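Local coordinates for legionella ubiquitin-specific protease A domain-containing protein (Legionella pneumophila subsp. pneumophila, PDB 5DGG) that is of unknown function but carries a LupA-family, clan CA peptidase-like central domain and is probably a ubiquitin-specific protease, at residues V27-D32 with V59-W64; H53-P58 with V67-P72; E84-Y89 with R118-K123. All coordinates share one frame; numbering follows the deposited sequence. Where two conformers were deposited one is given.

Interaction 1 of 3, residues V27-D32 with V59-W64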
# COMPACT_ATOMS: atom_id res chain seq x y z
N VAL A 27 -0.38 -6.56 6.35
CA VAL A 27 1.00 -6.10 6.30
C VAL A 27 2.01 -7.22 6.00
O VAL A 27 1.92 -8.34 6.51
CB VAL A 27 1.43 -5.36 7.57
CG1 VAL A 27 0.61 -4.09 7.75
CG2 VAL A 27 1.35 -6.26 8.79
N LEU A 28 2.96 -6.90 5.13
CA LEU A 28 4.04 -7.82 4.80
C LEU A 28 5.33 -7.27 5.39
O LEU A 28 5.58 -6.08 5.33
CB LEU A 28 4.24 -7.92 3.30
CG LEU A 28 3.60 -8.98 2.51
CD1 LEU A 28 4.22 -8.92 1.11
CD2 LEU A 28 3.81 -10.34 3.19
N ASN A 29 6.15 -8.15 5.95
CA ASN A 29 7.45 -7.79 6.45
C ASN A 29 8.50 -8.31 5.47
O ASN A 29 8.77 -9.52 5.41
CB ASN A 29 7.64 -8.47 7.81
CG ASN A 29 8.92 -8.13 8.44
OD1 ASN A 29 9.98 -8.06 7.81
ND2 ASN A 29 8.83 -7.84 9.73
N ARG A 30 9.16 -7.41 4.76
CA ARG A 30 10.06 -7.83 3.67
C ARG A 30 11.33 -8.47 4.15
O ARG A 30 12.00 -9.13 3.37
CB ARG A 30 10.42 -6.67 2.74
CG ARG A 30 11.23 -5.58 3.35
CD ARG A 30 11.35 -4.36 2.41
NE ARG A 30 12.60 -4.50 1.66
CZ ARG A 30 13.69 -3.78 1.85
NH1 ARG A 30 13.69 -2.74 2.69
NH2 ARG A 30 14.78 -4.07 1.15
N TYR A 31 11.65 -8.34 5.44
CA TYR A 31 12.85 -9.02 6.00
C TYR A 31 12.63 -10.45 6.46
O TYR A 31 13.58 -11.24 6.52
CB TYR A 31 13.39 -8.23 7.16
CG TYR A 31 13.87 -6.91 6.65
CD1 TYR A 31 14.99 -6.85 5.86
CD2 TYR A 31 13.22 -5.78 6.94
CE1 TYR A 31 15.43 -5.65 5.36
CE2 TYR A 31 13.64 -4.56 6.44
CZ TYR A 31 14.75 -4.52 5.63
OH TYR A 31 15.25 -3.34 5.12
N ASP A 32 11.40 -10.77 6.80
CA ASP A 32 11.05 -12.07 7.35
C ASP A 32 10.54 -12.99 6.20
O ASP A 32 9.46 -12.81 5.68
CB ASP A 32 9.95 -11.87 8.40
CG ASP A 32 9.50 -13.16 9.05
OD1 ASP A 32 8.55 -13.10 9.83
OD2 ASP A 32 10.07 -14.24 8.79
N VAL A 59 3.85 -2.71 2.69
CA VAL A 59 5.09 -3.47 2.88
C VAL A 59 6.04 -2.70 3.79
O VAL A 59 6.45 -1.58 3.50
CB VAL A 59 5.79 -3.78 1.56
CG1 VAL A 59 7.07 -4.57 1.78
CG2 VAL A 59 4.86 -4.54 0.64
N GLY A 60 6.38 -3.33 4.90
CA GLY A 60 7.33 -2.76 5.82
C GLY A 60 8.39 -3.76 6.21
O GLY A 60 8.76 -4.59 5.43
N PRO A 61 8.91 -3.65 7.44
CA PRO A 61 8.47 -2.68 8.43
C PRO A 61 9.38 -1.49 8.36
O PRO A 61 10.25 -1.42 7.47
CB PRO A 61 8.65 -3.44 9.73
CG PRO A 61 9.93 -4.17 9.48
CD PRO A 61 9.98 -4.49 8.00
N GLY A 62 9.19 -0.53 9.24
CA GLY A 62 10.04 0.64 9.19
C GLY A 62 9.65 1.65 8.14
O GLY A 62 8.71 2.36 8.34
N HIS A 63 10.40 1.71 7.03
CA HIS A 63 10.09 2.57 5.92
C HIS A 63 8.93 1.96 5.08
O HIS A 63 9.18 1.34 4.06
CB HIS A 63 11.37 2.71 5.08
CG HIS A 63 11.29 3.73 3.98
ND1 HIS A 63 12.14 4.82 3.91
CD2 HIS A 63 10.43 3.86 2.94
CE1 HIS A 63 11.85 5.52 2.83
NE2 HIS A 63 10.80 4.97 2.24
N TRP A 64 7.68 2.16 5.52
CA TRP A 64 6.51 1.60 4.85
C TRP A 64 6.44 2.05 3.41
O TRP A 64 6.75 3.21 3.09
CB TRP A 64 5.22 2.02 5.58
CG TRP A 64 5.14 1.35 6.95
CD1 TRP A 64 5.42 1.93 8.17
CD2 TRP A 64 4.75 0.02 7.21
NE1 TRP A 64 5.24 1.02 9.18
CE2 TRP A 64 4.82 -0.16 8.63
CE3 TRP A 64 4.35 -1.03 6.41
CZ2 TRP A 64 4.52 -1.38 9.23
CZ3 TRP A 64 4.00 -2.22 7.01
CH2 TRP A 64 4.12 -2.40 8.42
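The ring of Pro-61, which follows a cis peptide bond, is a bump whose CD wedges between the side chains of Asn-29 and Tyr-31. Pro-61 CD lies 3.6 Å from Asn-29 OD1 and 3.6 Å from Tyr-31 CD2, at the ring edge and near the ring plane. The walls of this hollow are set by the turn itself. With CG of Asn-29 anti to its own backbone N (chi1 -178°), OD1 takes the amide of Tyr-31 in the carbonyl plane (N to OD1 2.9 Å) and that of Asp-32 from above it, an Asx turn within the type I turn of Asn-29 to Asp-32. Arg-30 folds the other way: its CG passes over Gly-60 O (3.4 Å), and its CB rests near Val-59 CG1. A second hollow is the bare backbone of Gly-60. Lacking a side chain, it lets the rim of the indole of Trp-64 lie over its CA, 3.4 Å from the ring plane. The far end of the indole, CZ3, is touched obliquely by CG1 of Val-27 in one of that valine's two conformers (3.9 Å). The indole NE1 bonds Met-6 O, and helix 8-14 packs against both Val-27 and Trp-64. On the opposite face of the sheet Leu-28 lies beside Val-59, and Tyr-100 and Leu-104 of helix 98-108 cover Leu-28. Two backbone bonds stitch the strand ends: Gly-60 N to Leu-28 O (2.9 Å) and Arg-30 N to Gly-60 O (2.9 Å), the latter almost straight at 177°. This is the C-terminal edge of the parallel strand pair in a beta-alpha-beta unit, with helix 33-47 as the connection, and the loop beyond Gly-60 presents His-63 to Asp-87, consistent with the His-Asp part of a clan CA protease site.

Interaction 2 of 3, residues H53-P58 with V67-P72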
# COMPACT_ATOMS: atom_id res chain seq x y z
N HIS A 53 -9.97 -7.49 -8.95
CA HIS A 53 -9.29 -6.73 -9.97
C HIS A 53 -8.09 -5.93 -9.47
O HIS A 53 -7.19 -5.62 -10.24
CB HIS A 53 -10.25 -5.78 -10.64
CG HIS A 53 -9.69 -5.24 -11.89
ND1 HIS A 53 -9.69 -5.95 -13.07
CD2 HIS A 53 -8.98 -4.11 -12.12
CE1 HIS A 53 -9.08 -5.23 -14.00
NE2 HIS A 53 -8.62 -4.13 -13.44
N TYR A 54 -8.09 -5.57 -8.19
CA TYR A 54 -7.01 -4.81 -7.59
C TYR A 54 -6.57 -5.47 -6.29
O TYR A 54 -7.39 -5.97 -5.53
CB TYR A 54 -7.43 -3.40 -7.28
CG TYR A 54 -7.97 -2.65 -8.42
CD1 TYR A 54 -7.12 -2.00 -9.27
CD2 TYR A 54 -9.35 -2.52 -8.63
CE1 TYR A 54 -7.57 -1.29 -10.34
CE2 TYR A 54 -9.83 -1.80 -9.74
CZ TYR A 54 -8.91 -1.16 -10.56
OH TYR A 54 -9.23 -0.40 -11.69
N ILE A 55 -5.25 -5.47 -6.04
CA ILE A 55 -4.67 -6.01 -4.80
C ILE A 55 -3.67 -4.99 -4.27
O ILE A 55 -2.78 -4.62 -4.99
CB ILE A 55 -3.96 -7.36 -5.04
CG1 ILE A 55 -4.92 -8.37 -5.66
CG2 ILE A 55 -3.48 -7.87 -3.71
CD1 ILE A 55 -4.34 -9.69 -6.13
N MET A 56 -3.87 -4.51 -3.03
CA MET A 56 -2.95 -3.61 -2.36
C MET A 56 -2.17 -4.34 -1.26
O MET A 56 -2.72 -5.14 -0.48
CB MET A 56 -3.67 -2.47 -1.67
CG MET A 56 -4.79 -1.80 -2.43
SD MET A 56 -5.11 -0.29 -1.49
CE MET A 56 -6.35 0.34 -2.56
N ILE A 57 -0.92 -4.00 -1.09
CA ILE A 57 -0.13 -4.57 0.02
C ILE A 57 0.67 -3.51 0.70
O ILE A 57 1.48 -2.85 0.05
CB ILE A 57 0.86 -5.70 -0.45
CG1 ILE A 57 0.20 -6.64 -1.44
CG2 ILE A 57 1.38 -6.45 0.79
CD1 ILE A 57 1.08 -7.80 -1.92
N PRO A 58 0.49 -3.30 2.02
CA PRO A 58 1.43 -2.45 2.69
C PRO A 58 2.69 -3.21 3.08
O PRO A 58 2.61 -4.24 3.70
CB PRO A 58 0.66 -1.96 3.91
CG PRO A 58 -0.37 -3.06 4.16
CD PRO A 58 -0.48 -3.91 2.95
N VAL A 67 2.31 -1.36 -2.37
CA VAL A 67 2.30 -2.11 -3.58
C VAL A 67 0.87 -2.21 -4.08
O VAL A 67 -0.03 -2.68 -3.33
CB VAL A 67 2.83 -3.53 -3.31
CG1 VAL A 67 2.68 -4.43 -4.53
CG2 VAL A 67 4.25 -3.45 -2.84
N TYR A 68 0.64 -1.83 -5.33
CA TYR A 68 -0.71 -1.81 -5.93
C TYR A 68 -0.70 -2.56 -7.24
O TYR A 68 -0.09 -2.11 -8.23
CB TYR A 68 -1.24 -0.36 -6.11
CG TYR A 68 -1.02 0.41 -4.87
CD1 TYR A 68 -1.94 0.36 -3.86
CD2 TYR A 68 0.13 1.17 -4.68
CE1 TYR A 68 -1.73 1.01 -2.68
CE2 TYR A 68 0.36 1.82 -3.50
CZ TYR A 68 -0.57 1.72 -2.49
OH TYR A 68 -0.41 2.40 -1.31
N LEU A 69 -1.38 -3.70 -7.25
CA LEU A 69 -1.48 -4.55 -8.43
C LEU A 69 -2.85 -4.38 -9.07
O LEU A 69 -3.88 -4.48 -8.37
CB LEU A 69 -1.26 -6.04 -8.05
CG LEU A 69 -1.31 -7.08 -9.18
CD1 LEU A 69 -0.14 -6.99 -10.15
CD2 LEU A 69 -1.32 -8.50 -8.61
N SER A 70 -2.84 -4.12 -10.35
CA SER A 70 -4.03 -3.96 -11.17
C SER A 70 -3.99 -5.02 -12.23
O SER A 70 -2.98 -5.19 -12.94
CB SER A 70 -4.07 -2.58 -11.88
OG SER A 70 -4.07 -1.56 -10.96
N LYS A 71 -5.08 -5.76 -12.36
CA LYS A 71 -5.19 -6.80 -13.41
C LYS A 71 -5.46 -6.22 -14.77
O LYS A 71 -5.87 -5.03 -14.90
CB LYS A 71 -6.29 -7.76 -13.03
CG LYS A 71 -5.90 -8.63 -11.89
CD LYS A 71 -6.88 -9.76 -11.74
CE LYS A 71 -6.67 -10.44 -10.42
NZ LYS A 71 -7.61 -11.58 -10.35
N PRO A 72 -5.25 -7.03 -15.85
CA PRO A 72 -5.46 -6.46 -17.21
C PRO A 72 -6.91 -6.02 -17.52
O PRO A 72 -7.86 -6.66 -17.07
CB PRO A 72 -5.00 -7.59 -18.15
CG PRO A 72 -4.92 -8.83 -17.32
CD PRO A 72 -4.79 -8.43 -15.88
O HOH W 1 -7.11 -2.30 -14.95
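Between Ile-55 and Leu-69 run two backbone hydrogen bonds, Leu-69 N to Ile-55 O (2.8 Å) and Ile-55 N to Leu-69 O (2.9 Å). Ile-57 and Val-67 are joined in the same reciprocal way, the shorter bond being Ile-57 N to Val-67 O (2.7 Å), and Lys-71 N to His-53 O (3.0 Å) adds a fifth beyond the strand. Tyr-54 with Ser-70 and Met-56 with Tyr-68 are the non-hydrogen-bonded pairs between them. This is an antiparallel beta hairpin of strands 54-60 and 65-70, the second and third of the five strands of the mixed sheet. Apolar contacts fill one face, where Ile-57 CB meets Val-67 CB at 4.1 Å and Ile-55, beside Leu-69, packs on helix 33-47. Aromatic contacts mark the other: the extended Met-56 carries SD to the ring edge of Tyr-68, a Met-aromatic contact (SD to CE1 3.8 Å), while Tyr-68 OH bonds Ser-140. The ring edge of Tyr-54 receives Ser-70 OG in its plane. At the open end of the hairpin Lys-71 CB sits over one face of the His-53 imidazole in a CH-pi contact, and a water links His-53 NE2 (2.8 Å) to Lys-71 O (3.0 Å).

Interaction 3 of 3, residues E84-Y89 with R118-K123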
# COMPACT_ATOMS: atom_id res chain seq x y z
N GLU A 84 2.27 -1.04 -9.30
CA GLU A 84 2.78 0.26 -8.84
C GLU A 84 3.46 0.09 -7.50
O GLU A 84 2.87 -0.47 -6.56
CB GLU A 84 1.64 1.27 -8.70
CG GLU A 84 2.08 2.57 -8.06
CD GLU A 84 0.99 3.63 -7.90
OE1 GLU A 84 -0.16 3.40 -8.36
OE2 GLU A 84 1.28 4.67 -7.24
N LEU A 85 4.69 0.56 -7.41
CA LEU A 85 5.48 0.52 -6.20
C LEU A 85 5.71 1.91 -5.67
O LEU A 85 6.39 2.70 -6.30
CB LEU A 85 6.81 -0.18 -6.49
CG LEU A 85 6.74 -1.59 -7.10
CD1 LEU A 85 8.13 -2.21 -7.38
CD2 LEU A 85 5.92 -2.51 -6.25
N PHE A 86 5.06 2.24 -4.54
CA PHE A 86 5.00 3.60 -3.98
C PHE A 86 5.96 3.73 -2.79
O PHE A 86 5.90 2.94 -1.86
CB PHE A 86 3.57 3.92 -3.52
CG PHE A 86 3.44 5.17 -2.70
CD1 PHE A 86 3.40 6.40 -3.31
CD2 PHE A 86 3.36 5.09 -1.32
CE1 PHE A 86 3.25 7.55 -2.55
CE2 PHE A 86 3.19 6.22 -0.56
CZ PHE A 86 3.13 7.46 -1.18
N ASP A 87 6.83 4.71 -2.85
CA ASP A 87 7.69 5.02 -1.73
C ASP A 87 7.42 6.46 -1.27
O ASP A 87 7.52 7.41 -2.07
CB ASP A 87 9.13 4.85 -2.20
CG ASP A 87 10.14 5.01 -1.10
OD1 ASP A 87 9.94 5.85 -0.20
OD2 ASP A 87 11.17 4.31 -1.14
N PRO A 88 7.04 6.66 0.01
CA PRO A 88 6.79 7.99 0.55
C PRO A 88 7.90 9.01 0.26
O PRO A 88 7.61 10.22 0.18
CB PRO A 88 6.68 7.73 2.05
CG PRO A 88 6.13 6.35 2.12
CD PRO A 88 6.77 5.62 1.01
N TYR A 89 9.13 8.57 0.07
CA TYR A 89 10.26 9.54 -0.13
C TYR A 89 10.32 10.01 -1.56
O TYR A 89 10.88 11.06 -1.85
CB TYR A 89 11.63 8.95 0.21
CG TYR A 89 12.02 8.95 1.67
CD1 TYR A 89 11.07 9.02 2.68
CD2 TYR A 89 13.35 8.82 2.04
CE1 TYR A 89 11.44 8.91 4.02
CE2 TYR A 89 13.74 8.77 3.38
CZ TYR A 89 12.78 8.83 4.36
OH TYR A 89 13.16 8.76 5.69
N ARG A 118 6.02 0.09 -12.21
CA ARG A 118 6.32 1.53 -12.20
C ARG A 118 6.51 2.02 -10.80
O ARG A 118 5.85 1.52 -9.86
CB ARG A 118 5.23 2.28 -12.91
CG ARG A 118 4.03 2.60 -12.10
CD ARG A 118 2.96 3.17 -13.02
NE ARG A 118 2.72 4.54 -12.68
CZ ARG A 118 1.68 4.96 -11.98
NH1 ARG A 118 1.57 6.24 -11.76
NH2 ARG A 118 0.73 4.12 -11.55
N HIS A 119 7.49 2.91 -10.62
CA HIS A 119 7.80 3.46 -9.29
C HIS A 119 7.06 4.76 -9.11
O HIS A 119 7.03 5.55 -10.04
CB HIS A 119 9.29 3.73 -9.18
CG HIS A 119 10.12 2.51 -9.20
ND1 HIS A 119 11.46 2.52 -9.51
CD2 HIS A 119 9.80 1.20 -9.00
CE1 HIS A 119 11.95 1.29 -9.46
NE2 HIS A 119 10.95 0.47 -9.17
N THR A 120 6.49 5.00 -7.93
CA THR A 120 5.82 6.28 -7.67
C THR A 120 6.20 6.83 -6.30
O THR A 120 6.71 6.12 -5.44
CB THR A 120 4.28 6.16 -7.70
OG1 THR A 120 3.91 5.20 -6.74
CG2 THR A 120 3.77 5.74 -9.08
N GLY A 121 5.95 8.11 -6.12
CA GLY A 121 6.02 8.76 -4.80
C GLY A 121 4.90 9.82 -4.70
O GLY A 121 4.15 10.01 -5.63
N PRO A 122 4.78 10.50 -3.57
CA PRO A 122 3.73 11.46 -3.40
C PRO A 122 4.02 12.83 -3.98
O PRO A 122 5.16 13.16 -4.26
CB PRO A 122 3.60 11.57 -1.86
CG PRO A 122 4.98 11.30 -1.38
CD PRO A 122 5.61 10.34 -2.36
N LYS A 123 2.98 13.62 -4.12
CA LYS A 123 3.11 15.04 -4.54
C LYS A 123 3.95 15.83 -3.56
O LYS A 123 4.79 16.63 -3.98
CB LYS A 123 1.75 15.70 -4.65
CG LYS A 123 0.87 15.10 -5.71
CD LYS A 123 -0.40 15.92 -5.93
CE LYS A 123 -1.07 15.48 -7.23
NZ LYS A 123 -2.53 15.71 -7.19
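A chi1 of 172° swings CG of Glu-84 away from its amide N, and the chain runs straight beyond it, so its carboxylate travels along the sheet face to Thr-120, whose chi1 of 58° sets OG1 between its own backbone N and carbonyl carbon. OG1 donates to Glu-84 OE2 on the anti lone pair (2.7 Å). The other oxygen, OE1, forms a long salt bridge with Arg-118 NH2 (3.4 Å), the carboxylate and guanidinium planes turned 50° apart; the bend of the arginine at its third torsion lays one guanidinium face over Thr-120 CG2. Tyr-139 and Lys-143 of helix 132-146 give this buried carboxylate further partners, which would be expected to stabilise its negative charge. Thr-120 OG1 also stands in the ring plane of Phe-86, at its edge, while Phe-86 CE1 meets Pro-122 CD (3.7 Å), the two side chains nearly perpendicular. Pro-122 CD is pressed against Pro-88 O as well (3.2 Å). On the other face Leu-85 CD1 touches the imidazole edge of His-119, which Asp-98 holds through NE2. The backbones run parallel, joined by Leu-85 N to Arg-118 O (2.9 Å), Thr-120 N to Leu-85 O (2.8 Å) and Asp-87 N to Thr-120 O (3.0 Å). Just past the strand, Asp-87 OD1 accepts from Tyr-89 N in an Asx turn and from His-63 NE2. The arrangement is the parallel strand pair of a beta-alpha-beta unit bridged by helix 98-108; the Asp-87 to His-63 bond, with Tyr-89 packed on Cys-132, resembles the Cys-His-Asp triad of clan CA cysteine proteases, probably the active site here.

Overall arrangement
From the N terminus, strand 22-29 reaches interaction 1, which closes the loop through helix 33-47 to strand 54-60. That strand then folds back on 65-70 in interaction 2, whose segments alternate along the chain with those of interaction 1, so the two cross and share strand 54-60. Interaction 3 comes later, in series with both, and closes the excursion from strand 81-86 through helix 98-108 to 115-120. Together they span the five-stranded sheet from one outer strand to the other: Leu-28 joins Pro-58 between interactions 1 and 2, and Tyr-68 joins Glu-84 between 2 and 3. His-63 and Asp-87 connect interactions 1 and 3 directly.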